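Local coordinates for vacuolar protein sorting-associated protein 53 (Saccharomyces cerevisiae, PDB 3NS4), which takes part, as a subunit of the GARP tethering complex, in retrograde transport from endosomes to the late Golgi, this chain being its C-terminal helical fragment, at residues Leu28-Asp33 with Arg106-Ala111; Arg45-Pro49 with Lys59-Glu63; Leu124-Leu129 with Val155-Lys159; Ala150-Phe154 with Leu203-Glu208. The protein carries 2 engineered substitutions. All blocks are in the same frame, centred on the assembly; numbering follows the deposited sequence.

Contact 1: Leu28-Asp33 with Arg106-Ala111; sequences LDKVID and RVKRHA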
loop_
_atom_site.group_PDB
_atom_site.type_symbol
_atom_site.label_atom_id
_atom_site.label_comp_id
_atom_site.label_asym_id
_atom_site.label_seq_id
_atom_site.Cartn_x
_atom_site.Cartn_y
_atom_site.Cartn_z
ATOM N N LEU A 28 -12.241 9.184 16.488
ATOM C CA LEU A 28 -12.630 8.372 15.353
ATOM C C LEU A 28 -11.608 8.487 14.253
ATOM O O LEU A 28 -11.377 7.534 13.542
ATOM C CB LEU A 28 -14.003 8.724 14.830
ATOM C CG LEU A 28 -15.149 8.614 15.809
ATOM C CD1 LEU A 28 -16.418 8.698 15.025
ATOM C CD2 LEU A 28 -15.095 7.312 16.565
ATOM N N ASP A 29 -10.993 9.649 14.116
ATOM C CA ASP A 29 -9.991 9.824 13.096
ATOM C C ASP A 29 -8.871 8.844 13.354
ATOM O O ASP A 29 -8.389 8.181 12.412
ATOM C CB ASP A 29 -9.457 11.262 13.041
ATOM C CG ASP A 29 -10.162 12.154 11.989
ATOM O OD1 ASP A 29 -10.727 11.662 10.987
ATOM O OD2 ASP A 29 -10.094 13.391 12.144
ATOM N N LYS A 30 -8.478 8.732 14.632
ATOM C CA LYS A 30 -7.404 7.788 15.021
ATOM C C LYS A 30 -7.789 6.337 14.799
ATOM O O LYS A 30 -6.982 5.580 14.250
ATOM C CB LYS A 30 -6.891 7.986 16.433
ATOM C CG LYS A 30 -6.288 9.322 16.614
ATOM C CD LYS A 30 -5.107 9.659 15.652
ATOM C CE LYS A 30 -4.776 11.188 15.751
ATOM N NZ LYS A 30 -3.517 11.611 15.084
ATOM N N VAL A 31 -9.006 5.950 15.200
ATOM C CA VAL A 31 -9.466 4.589 14.962
ATOM C C VAL A 31 -9.329 4.304 13.465
ATOM O O VAL A 31 -8.702 3.339 13.044
ATOM C CB VAL A 31 -10.879 4.416 15.413
ATOM C CG1 VAL A 31 -11.261 3.028 15.270
ATOM C CG2 VAL A 31 -10.937 4.751 16.832
ATOM N N ILE A 32 -9.862 5.189 12.651
ATOM C CA ILE A 32 -9.701 5.004 11.235
ATOM C C ILE A 32 -8.257 4.719 10.837
ATOM O O ILE A 32 -8.010 3.674 10.245
ATOM C CB ILE A 32 -10.235 6.177 10.446
ATOM C CG1 ILE A 32 -11.761 6.188 10.534
ATOM C CG2 ILE A 32 -9.750 6.061 8.988
ATOM C CD1 ILE A 32 -12.348 7.467 10.086
ATOM N N ASP A 33 -7.313 5.613 11.162
ATOM C CA ASP A 33 -5.902 5.381 10.784
ATOM C C ASP A 33 -5.306 4.083 11.347
ATOM O O ASP A 33 -4.537 3.417 10.667
ATOM C CB ASP A 33 -4.978 6.549 11.132
ATOM C CG ASP A 33 -5.248 7.848 10.293
ATOM O OD1 ASP A 33 -4.922 8.954 10.818
ATOM O OD2 ASP A 33 -5.759 7.794 9.142
ATOM N N ARG A 106 -15.706 15.814 7.870
ATOM C CA ARG A 106 -14.255 15.618 7.889
ATOM C C ARG A 106 -13.937 14.135 8.146
ATOM O O ARG A 106 -13.116 13.517 7.418
ATOM C CB ARG A 106 -13.518 16.515 8.885
ATOM C CG ARG A 106 -12.008 16.085 9.064
ATOM C CD ARG A 106 -11.236 16.887 10.097
ATOM N NE ARG A 106 -12.124 17.326 11.188
ATOM C CZ ARG A 106 -12.298 16.734 12.373
ATOM N NH1 ARG A 106 -11.628 15.639 12.727
ATOM N NH2 ARG A 106 -13.152 17.275 13.229
ATOM N N VAL A 107 -14.595 13.560 9.156
ATOM C CA VAL A 107 -14.397 12.149 9.444
ATOM C C VAL A 107 -14.828 11.297 8.227
ATOM O O VAL A 107 -14.003 10.529 7.712
ATOM C CB VAL A 107 -15.026 11.709 10.802
ATOM C CG1 VAL A 107 -15.213 10.244 10.862
ATOM C CG2 VAL A 107 -14.158 12.130 11.962
ATOM N N LYS A 108 -16.066 11.460 7.732
ATOM C CA LYS A 108 -16.487 10.692 6.549
ATOM C C LYS A 108 -15.482 10.769 5.385
ATOM O O LYS A 108 -15.170 9.729 4.791
ATOM C CB LYS A 108 -17.885 11.080 6.055
ATOM C CG LYS A 108 -18.414 10.099 5.035
ATOM C CD LYS A 108 -19.886 10.347 4.653
ATOM C CE LYS A 108 -20.333 9.381 3.507
ATOM N NZ LYS A 108 -21.804 9.497 3.190
ATOM N N ARG A 109 -14.966 11.969 5.070
ATOM C CA ARG A 109 -14.024 12.118 3.930
ATOM C C ARG A 109 -12.756 11.381 4.225
ATOM O O ARG A 109 -12.116 10.847 3.316
ATOM C CB ARG A 109 -13.707 13.582 3.548
ATOM C CG ARG A 109 -15.023 14.361 3.082
ATOM C CD ARG A 109 -14.726 15.863 2.866
ATOM N NE ARG A 109 -15.946 16.619 2.517
ATOM C CZ ARG A 109 -16.011 17.942 2.302
ATOM N NH1 ARG A 109 -14.917 18.701 2.390
ATOM N NH2 ARG A 109 -17.179 18.515 1.994
ATOM N N HIS A 110 -12.408 11.328 5.506
ATOM C CA HIS A 110 -11.191 10.674 5.905
ATOM C C HIS A 110 -11.315 9.172 5.684
ATOM O O HIS A 110 -10.422 8.538 5.118
ATOM C CB HIS A 110 -10.891 11.055 7.336
ATOM C CG HIS A 110 -9.665 10.412 7.908
ATOM N ND1 HIS A 110 -8.564 10.080 7.145
ATOM C CD2 HIS A 110 -9.330 10.132 9.189
ATOM C CE1 HIS A 110 -7.627 9.567 7.925
ATOM N NE2 HIS A 110 -8.065 9.598 9.170
ATOM N N ALA A 111 -12.446 8.608 6.081
ATOM C CA ALA A 111 -12.671 7.185 5.913
ATOM C C ALA A 111 -12.647 6.871 4.443
ATOM O O ALA A 111 -11.911 5.985 3.986
ATOM C CB ALA A 111 -13.983 6.818 6.462
#
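The CA atoms of D29 and V107, and of I32 and A111, are nearest across two helix segments that run almost exactly parallel, their short axes 4° apart and 10.1 Å from each other at closest approach. The inner layer of the contact is apolar. CD1 of I32 lies 4.0 Å from CB of A111 and is also close to CG1 of V107. The other branch of I32, CG2, stands anti to the backbone N and thereby comes over one face of the H110 ring, a CH-pi contact of 4.1 Å from CG2 to the ring centroid of H110, offset toward the rim. NH1 of R106 meets OD2 of D29 at 2.8 Å, a salt bridge whose hydrogen bond is weak, with an N-H...O angle of 129°; the carboxylate oxygen reaches the guanidinium edge in its plane, although the two groups are turned 64° apart. OD2 of D33 is hydrogen-bonded to N114, further along helix 102-125. An apolar seam edged by one salt bridge thus joins the near-parallel neighbouring helices 20-47 and 102-125 of the helical bundle, with F85 of helix 64-87 packing against I32 and A111 on the apolar side.

Contact 2: Arg45-Pro49 with Lys59-Glu63; sequences RLLQP and KRKFE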
loop_
_atom_site.group_PDB
_atom_site.type_symbol
_atom_site.label_atom_id
_atom_site.label_comp_id
_atom_site.label_asym_id
_atom_site.label_seq_id
_atom_site.Cartn_x
_atom_site.Cartn_y
_atom_site.Cartn_z
ATOM N N ARG A 45 3.206 -7.902 5.502
ATOM C CA ARG A 45 3.941 -8.959 6.210
ATOM C C ARG A 45 3.618 -10.286 5.581
ATOM O O ARG A 45 4.468 -11.185 5.515
ATOM C CB ARG A 45 3.649 -8.996 7.711
ATOM C CG ARG A 45 4.170 -7.758 8.415
ATOM C CD ARG A 45 3.879 -7.650 9.932
ATOM N NE ARG A 45 4.471 -6.386 10.408
ATOM C CZ ARG A 45 5.766 -6.211 10.737
ATOM N NH1 ARG A 45 6.627 -7.224 10.678
ATOM N NH2 ARG A 45 6.210 -5.015 11.130
ATOM N N LEU A 46 2.399 -10.380 5.073
ATOM C CA LEU A 46 1.945 -11.589 4.468
ATOM C C LEU A 46 2.669 -11.843 3.151
ATOM O O LEU A 46 3.297 -12.924 2.941
ATOM C CB LEU A 46 0.448 -11.487 4.201
ATOM C CG LEU A 46 -0.144 -12.648 3.391
ATOM C CD1 LEU A 46 -0.224 -13.918 4.196
ATOM C CD2 LEU A 46 -1.506 -12.294 2.870
ATOM N N LEU A 47 2.580 -10.845 2.283
ATOM C CA LEU A 47 3.094 -10.972 0.967
ATOM C C LEU A 47 4.553 -10.678 0.747
ATOM O O LEU A 47 5.087 -11.054 -0.291
ATOM C CB LEU A 47 2.320 -10.032 0.081
ATOM C CG LEU A 47 0.826 -10.314 -0.062
ATOM C CD1 LEU A 47 0.250 -9.266 -0.933
ATOM C CD2 LEU A 47 0.555 -11.670 -0.684
ATOM N N GLN A 48 5.219 -10.018 1.681
ATOM C CA GLN A 48 6.581 -9.608 1.390
ATOM C C GLN A 48 7.575 -10.751 1.323
ATOM O O GLN A 48 7.446 -11.757 2.038
ATOM C CB GLN A 48 7.067 -8.566 2.376
ATOM C CG GLN A 48 7.563 -9.169 3.643
ATOM C CD GLN A 48 7.881 -8.141 4.675
ATOM O OE1 GLN A 48 7.291 -8.158 5.742
ATOM N NE2 GLN A 48 8.770 -7.206 4.356
ATOM N N PRO A 49 8.598 -10.573 0.474
ATOM C CA PRO A 49 9.676 -11.526 0.258
ATOM C C PRO A 49 10.534 -11.707 1.522
ATOM O O PRO A 49 10.657 -10.773 2.338
ATOM C CB PRO A 49 10.483 -10.881 -0.878
ATOM C CG PRO A 49 10.263 -9.446 -0.717
ATOM C CD PRO A 49 8.844 -9.303 -0.231
ATOM N N LYS A 59 12.214 -20.692 -3.638
ATOM C CA LYS A 59 11.102 -19.900 -4.227
ATOM C C LYS A 59 10.326 -18.904 -3.351
ATOM O O LYS A 59 10.486 -18.885 -2.120
ATOM C CB LYS A 59 10.056 -20.876 -4.815
ATOM C CG LYS A 59 10.536 -21.711 -5.991
ATOM C CD LYS A 59 9.479 -22.709 -6.495
ATOM C CE LYS A 59 10.096 -23.609 -7.573
ATOM N NZ LYS A 59 9.267 -24.803 -7.902
ATOM N N ARG A 60 9.485 -18.088 -4.013
ATOM C CA ARG A 60 8.586 -17.156 -3.326
ATOM C C ARG A 60 7.507 -17.945 -2.597
ATOM O O ARG A 60 7.016 -18.948 -3.108
ATOM C CB ARG A 60 7.875 -16.208 -4.295
ATOM C CG ARG A 60 8.734 -15.195 -5.035
ATOM C CD ARG A 60 9.576 -14.284 -4.130
ATOM N NE ARG A 60 8.790 -13.661 -3.070
ATOM C CZ ARG A 60 8.078 -12.548 -3.216
ATOM N NH1 ARG A 60 8.039 -11.924 -4.391
ATOM N NH2 ARG A 60 7.376 -12.079 -2.186
ATOM N N LYS A 61 7.120 -17.474 -1.417
ATOM C CA LYS A 61 6.064 -18.100 -0.626
ATOM C C LYS A 61 4.761 -18.322 -1.447
ATOM O O LYS A 61 4.092 -19.331 -1.248
ATOM C CB LYS A 61 5.824 -17.264 0.639
ATOM C CG LYS A 61 4.870 -17.844 1.693
ATOM C CD LYS A 61 4.544 -16.769 2.754
ATOM C CE LYS A 61 3.507 -17.225 3.797
ATOM N NZ LYS A 61 3.077 -16.061 4.651
ATOM N N PHE A 62 4.408 -17.405 -2.357
ATOM C CA PHE A 62 3.226 -17.558 -3.228
ATOM C C PHE A 62 3.476 -17.282 -4.711
ATOM O O PHE A 62 4.249 -16.384 -5.045
ATOM C CB PHE A 62 2.163 -16.555 -2.862
ATOM C CG PHE A 62 1.721 -16.602 -1.440
ATOM C CD1 PHE A 62 2.069 -15.574 -0.567
ATOM C CD2 PHE A 62 0.935 -17.653 -0.969
ATOM C CE1 PHE A 62 1.652 -15.592 0.748
ATOM C CE2 PHE A 62 0.530 -17.682 0.356
ATOM C CZ PHE A 62 0.879 -16.647 1.212
ATOM N N GLU A 63 2.797 -18.016 -5.596
ATOM C CA GLU A 63 2.845 -17.738 -7.037
ATOM C C GLU A 63 2.026 -16.472 -7.281
ATOM O O GLU A 63 1.113 -16.169 -6.508
ATOM C CB GLU A 63 2.193 -18.865 -7.837
ATOM C CG GLU A 63 2.880 -20.243 -7.811
ATOM C CD GLU A 63 2.137 -21.297 -8.668
ATOM O OE1 GLU A 63 1.033 -20.994 -9.206
ATOM O OE2 GLU A 63 2.664 -22.432 -8.803
#
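Bends at chi2 (-56°) and chi3 (-50°) fold the R60 side chain back so that its guanidinium arrives beside P49, while F62, with CG anti to its own carbonyl carbon, swings its ring toward L46 and L47. CB of P49 sits over one face of the R60 guanidinium, 3.6 Å from NH2, and the two side chains run side by side in the same direction. At the guanidinium edge, NH2 of R60 comes within 3.1 Å of O of L47, just where helix 20-47 gives out. NH1 of R60 is hydrogen-bonded to O of A157, its strongest partner, and to O of I161. The F62 ring presents its edge to O of L46, 3.8 Å from CE1 of F62. Its CZ touches CD1 of L46 and its CD1 touches CD2 of L47, both at 4.2 Å, the leucines crossing the phenylalanine at about a right angle. A leucine in place of R60 would probably leave the A157 and I161 carbonyls without this donor and P49 without the flat group against it. The loop between helices 20-47 and 64-87 is thus tied to helix 149-159 by the R60 guanidinium and packed on the end of helix 20-47 by F62.

Contact 3: Leu124-Leu129 with Val155-Lys159; sequences LLMAPL and VLALK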
loop_
_atom_site.group_PDB
_atom_site.type_symbol
_atom_site.label_atom_id
_atom_site.label_comp_id
_atom_site.label_asym_id
_atom_site.label_seq_id
_atom_site.Cartn_x
_atom_site.Cartn_y
_atom_site.Cartn_z
ATOM N N LEU A 124 -4.010 -2.982 -7.443
ATOM C CA LEU A 124 -2.690 -3.081 -7.974
ATOM C C LEU A 124 -2.121 -4.439 -7.724
ATOM O O LEU A 124 -1.573 -5.022 -8.628
ATOM C CB LEU A 124 -1.802 -2.027 -7.367
ATOM C CG LEU A 124 -0.439 -1.863 -8.005
ATOM C CD1 LEU A 124 -0.537 -1.530 -9.491
ATOM C CD2 LEU A 124 0.307 -0.758 -7.264
ATOM N N LEU A 125 -2.241 -4.966 -6.517
ATOM C CA LEU A 125 -1.758 -6.342 -6.310
ATOM C C LEU A 125 -2.412 -7.363 -7.266
ATOM O O LEU A 125 -1.791 -8.397 -7.614
ATOM C CB LEU A 125 -1.966 -6.807 -4.875
ATOM C CG LEU A 125 -1.158 -6.000 -3.862
ATOM C CD1 LEU A 125 -1.619 -6.289 -2.453
ATOM C CD2 LEU A 125 0.338 -6.248 -4.014
HETATM N N MSE A 126 -3.643 -7.071 -7.701
HETATM C CA MSE A 126 -4.352 -8.009 -8.556
HETATM C C MSE A 126 -4.078 -7.827 -10.022
HETATM O O MSE A 126 -4.615 -8.557 -10.846
HETATM C CB MSE A 126 -5.837 -7.903 -8.353
HETATM C CG MSE A 126 -6.296 -8.081 -6.942
HETATM SE SE MSE A 126 -8.268 -8.025 -6.908
HETATM C CE MSE A 126 -8.574 -6.233 -7.713
ATOM N N ALA A 127 -3.255 -6.861 -10.369
ATOM C CA ALA A 127 -2.967 -6.651 -11.783
ATOM C C ALA A 127 -2.164 -7.791 -12.397
ATOM O O ALA A 127 -1.273 -8.362 -11.761
ATOM C CB ALA A 127 -2.244 -5.352 -11.976
ATOM N N PRO A 128 -2.488 -8.159 -13.632
ATOM C CA PRO A 128 -1.646 -9.205 -14.237
ATOM C C PRO A 128 -0.268 -8.658 -14.673
ATOM O O PRO A 128 -0.101 -7.423 -14.868
ATOM C CB PRO A 128 -2.452 -9.651 -15.460
ATOM C CG PRO A 128 -3.403 -8.516 -15.743
ATOM C CD PRO A 128 -3.666 -7.810 -14.452
ATOM N N LEU A 129 0.705 -9.568 -14.810
ATOM C CA LEU A 129 2.067 -9.216 -15.268
ATOM C C LEU A 129 2.374 -9.852 -16.622
ATOM O O LEU A 129 3.447 -10.429 -16.808
ATOM C CB LEU A 129 3.101 -9.688 -14.263
ATOM C CG LEU A 129 3.041 -8.963 -12.939
ATOM C CD1 LEU A 129 3.844 -9.780 -11.971
ATOM C CD2 LEU A 129 3.550 -7.530 -13.075
ATOM N N VAL A 155 6.279 -2.869 -4.430
ATOM C CA VAL A 155 5.032 -3.325 -5.006
ATOM C C VAL A 155 5.249 -4.593 -5.829
ATOM O O VAL A 155 4.625 -5.617 -5.557
ATOM C CB VAL A 155 4.411 -2.261 -5.852
ATOM C CG1 VAL A 155 3.211 -2.797 -6.574
ATOM C CG2 VAL A 155 4.012 -1.114 -4.967
ATOM N N LEU A 156 6.154 -4.540 -6.803
ATOM C CA LEU A 156 6.403 -5.707 -7.657
ATOM C C LEU A 156 6.777 -6.981 -6.867
ATOM O O LEU A 156 6.311 -8.096 -7.159
ATOM C CB LEU A 156 7.491 -5.382 -8.690
ATOM C CG LEU A 156 7.719 -6.437 -9.779
ATOM C CD1 LEU A 156 6.431 -6.662 -10.591
ATOM C CD2 LEU A 156 8.862 -6.001 -10.674
ATOM N N ALA A 157 7.633 -6.810 -5.868
ATOM C CA ALA A 157 8.001 -7.928 -5.049
ATOM C C ALA A 157 6.738 -8.426 -4.352
ATOM O O ALA A 157 6.473 -9.615 -4.327
ATOM C CB ALA A 157 9.055 -7.517 -4.052
ATOM N N LEU A 158 5.928 -7.510 -3.830
ATOM C CA LEU A 158 4.714 -7.918 -3.125
ATOM C C LEU A 158 3.807 -8.681 -4.059
ATOM O O LEU A 158 3.159 -9.628 -3.625
ATOM C CB LEU A 158 3.985 -6.741 -2.463
ATOM C CG LEU A 158 4.830 -6.182 -1.336
ATOM C CD1 LEU A 158 4.351 -4.856 -0.895
ATOM C CD2 LEU A 158 4.845 -7.165 -0.207
ATOM N N LYS A 159 3.774 -8.275 -5.330
ATOM C CA LYS A 159 2.974 -8.957 -6.341
ATOM C C LYS A 159 3.333 -10.442 -6.491
ATOM O O LYS A 159 2.536 -11.212 -7.038
ATOM C CB LYS A 159 3.070 -8.260 -7.677
ATOM C CG LYS A 159 2.114 -7.135 -7.842
ATOM C CD LYS A 159 2.175 -6.742 -9.308
ATOM C CE LYS A 159 0.820 -6.455 -9.849
ATOM N NZ LYS A 159 -0.128 -7.599 -9.622
#
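K159 reaches the C-terminal end of helix 102-125, bent at chi3 (139°) and chi4 (-54°) so that its ammonium group turns in among main-chain carbonyls. Two hydrogen bonds hold NZ of K159, and their geometries differ. O of A127, 2.5 Å from NZ, is approached in its carbonyl plane on a lone pair, with a C=O...N angle of 128°; O of L125, 2.7 Å from NZ, is approached from above its carbonyl plane. The ammonium group therefore bridges the last helical carbonyl, that of L125, and that of A127 in the turn after it. Apolar pairs make up the rest of the contact. L124 meets V155 at about a right angle, CD2 of L124 lying 3.6 Å from CG1 of V155. L125 crosses L158 obliquely, with its CD2 4.0 Å from CB of L158, and CD2 of L129 touches both CD1 of L156 (3.9 Å) and CD of K159 (4.1 Å). A methionine in place of K159 would probably leave the L125 and A127 carbonyls without their buried donor. Helix 132-142 covers one flank through Y135, which touches L129, V155 and K159; helix 20-47 adds L47 against L125 and L158, and helix 64-87 contributes V68 and L75 beside M126, a selenomethionine in this crystal.

Contact 4: Ala150-Phe154 with Leu203-Glu208; sequences AVWSF and LLGQFE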
loop_
_atom_site.group_PDB
_atom_site.type_symbol
_atom_site.label_atom_id
_atom_site.label_comp_id
_atom_site.label_asym_id
_atom_site.label_seq_id
_atom_site.Cartn_x
_atom_site.Cartn_y
_atom_site.Cartn_z
ATOM N N ALA A 150 11.923 2.717 -5.489
ATOM C CA ALA A 150 11.855 1.781 -4.362
ATOM C C ALA A 150 10.394 1.296 -4.152
ATOM O O ALA A 150 10.144 0.090 -3.974
ATOM C CB ALA A 150 12.400 2.399 -3.108
ATOM N N VAL A 151 9.437 2.226 -4.211
ATOM C CA VAL A 151 8.032 1.888 -4.056
ATOM C C VAL A 151 7.653 0.909 -5.163
ATOM O O VAL A 151 7.054 -0.165 -4.941
ATOM C CB VAL A 151 7.168 3.169 -4.123
ATOM C CG1 VAL A 151 5.707 2.867 -4.363
ATOM C CG2 VAL A 151 7.321 3.979 -2.858
ATOM N N TRP A 152 8.061 1.256 -6.366
ATOM C CA TRP A 152 7.739 0.422 -7.488
ATOM C C TRP A 152 8.186 -1.009 -7.271
ATOM O O TRP A 152 7.481 -1.971 -7.607
ATOM C CB TRP A 152 8.433 0.989 -8.686
ATOM C CG TRP A 152 8.097 0.291 -9.898
ATOM C CD1 TRP A 152 7.021 0.506 -10.702
ATOM C CD2 TRP A 152 8.867 -0.740 -10.500
ATOM N NE1 TRP A 152 7.074 -0.347 -11.799
ATOM C CE2 TRP A 152 8.200 -1.120 -11.696
ATOM C CE3 TRP A 152 10.065 -1.383 -10.150
ATOM C CZ2 TRP A 152 8.679 -2.126 -12.532
ATOM C CZ3 TRP A 152 10.557 -2.376 -10.992
ATOM C CH2 TRP A 152 9.857 -2.739 -12.171
ATOM N N SER A 153 9.343 -1.127 -6.650
ATOM C CA SER A 153 9.973 -2.397 -6.466
ATOM C C SER A 153 9.348 -3.199 -5.393
ATOM O O SER A 153 9.238 -4.430 -5.502
ATOM C CB SER A 153 11.417 -2.148 -6.113
ATOM O OG SER A 153 12.009 -1.386 -7.151
ATOM N N PHE A 154 8.959 -2.512 -4.334
ATOM C CA PHE A 154 8.350 -3.196 -3.222
ATOM C C PHE A 154 7.025 -3.724 -3.733
ATOM O O PHE A 154 6.717 -4.916 -3.576
ATOM C CB PHE A 154 8.209 -2.258 -2.045
ATOM C CG PHE A 154 7.996 -2.961 -0.755
ATOM C CD1 PHE A 154 8.281 -4.331 -0.643
ATOM C CD2 PHE A 154 7.622 -2.248 0.399
ATOM C CE1 PHE A 154 8.100 -5.017 0.587
ATOM C CE2 PHE A 154 7.453 -2.934 1.636
ATOM C CZ PHE A 154 7.686 -4.319 1.728
ATOM N N LEU A 203 8.665 -0.976 7.042
ATOM C CA LEU A 203 8.734 -2.169 6.183
ATOM C C LEU A 203 9.350 -1.854 4.842
ATOM O O LEU A 203 10.158 -2.639 4.346
ATOM C CB LEU A 203 7.386 -2.862 6.032
ATOM C CG LEU A 203 6.877 -3.537 7.316
ATOM C CD1 LEU A 203 5.477 -4.040 7.128
ATOM C CD2 LEU A 203 7.795 -4.675 7.759
ATOM N N LEU A 204 8.994 -0.697 4.274
ATOM C CA LEU A 204 9.574 -0.253 3.007
ATOM C C LEU A 204 11.084 -0.031 3.187
ATOM O O LEU A 204 11.893 -0.502 2.361
ATOM C CB LEU A 204 8.901 1.021 2.531
ATOM C CG LEU A 204 9.582 1.748 1.368
ATOM C CD1 LEU A 204 9.384 1.024 0.039
ATOM C CD2 LEU A 204 9.089 3.180 1.274
ATOM N N GLY A 205 11.456 0.676 4.261
ATOM C CA GLY A 205 12.857 0.894 4.599
ATOM C C GLY A 205 13.606 -0.436 4.667
ATOM O O GLY A 205 14.603 -0.614 3.952
ATOM N N GLN A 206 13.150 -1.383 5.502
ATOM C CA GLN A 206 13.800 -2.707 5.541
ATOM C C GLN A 206 13.900 -3.313 4.147
ATOM O O GLN A 206 14.964 -3.764 3.752
ATOM C CB GLN A 206 13.067 -3.683 6.431
ATOM C CG GLN A 206 13.171 -3.417 7.913
ATOM C CD GLN A 206 12.285 -4.380 8.713
ATOM O OE1 GLN A 206 11.661 -5.312 8.162
ATOM N NE2 GLN A 206 12.209 -4.147 10.010
ATOM N N PHE A 207 12.800 -3.317 3.397
ATOM C CA PHE A 207 12.844 -3.829 2.040
ATOM C C PHE A 207 13.996 -3.230 1.247
ATOM O O PHE A 207 14.760 -3.964 0.604
ATOM C CB PHE A 207 11.552 -3.567 1.283
ATOM C CG PHE A 207 11.606 -4.045 -0.122
ATOM C CD1 PHE A 207 11.625 -5.399 -0.401
ATOM C CD2 PHE A 207 11.660 -3.158 -1.172
ATOM C CE1 PHE A 207 11.690 -5.866 -1.715
ATOM C CE2 PHE A 207 11.718 -3.619 -2.503
ATOM C CZ PHE A 207 11.732 -4.974 -2.764
ATOM N N GLU A 208 14.102 -1.898 1.280
ATOM C CA GLU A 208 15.185 -1.198 0.584
ATOM C C GLU A 208 16.560 -1.757 1.016
ATOM O O GLU A 208 17.357 -2.141 0.172
ATOM C CB GLU A 208 15.098 0.325 0.782
ATOM C CG GLU A 208 14.004 1.049 -0.031
ATOM C CD GLU A 208 13.851 2.557 0.304
ATOM O OE1 GLU A 208 13.421 2.887 1.438
ATOM O OE2 GLU A 208 14.114 3.420 -0.572
#
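The rings of F154 and F207 form an offset stack, their planes 15° apart and their centroids separated by 4.4 Å. Over the centre of the F154 face lies not the partner ring itself but CB of F207, 3.8 Å from the F154 centroid, a CH-pi contact that shows how far the rings have slid past each other. CD1 of F154 in turn sits over the rim of the F207 face, 3.4 Å from CG of F207, and CB of S153 lies at the F207 edge in the ring plane. Both phenylalanines carry CG anti to the backbone N (chi1 178° in F207), which sends each ring across the interface. Around F154, CD1 of L204 touches CD2 of the ring at 3.7 Å. The axes of the segments 150-154 and 203-208 cross at 90°, 10.2 Å apart, so the aromatic pair lies between the two crossing segments in a right-angled helix packing of this all-helical domain. F197 also stacks with F154, and I44 of helix 20-47 touches both F154 and L203. At the margin, CB of A150 packs against the extended E208, 3.2 Å from its OE2, and that carboxylate has a long, weak ion pair with R192.

How the contacts relate
Contact 1 stands apart: its centre lies 27 to 31 Å from those of the other three, on the opposite side of the chain's centre from contacts 2, 3 and 4. Two long helices bridge the gap, helix 20-47 running from contact 1 to contact 2 and helix 102-125 from contact 1 to contact 3. Along the chain contact 2 is nested within the loop closed by contact 1, whereas contacts 3 and 4 follow later and interleave, sharing helix 149-159. Centres of contacts 2, 3 and 4 are 12 to 14 Å apart and all three touch one another. This C-terminal part of a GARP subunit thus joins an elongated helical bundle to a compact cluster, a structure that suggests similarity to other tethering complexes.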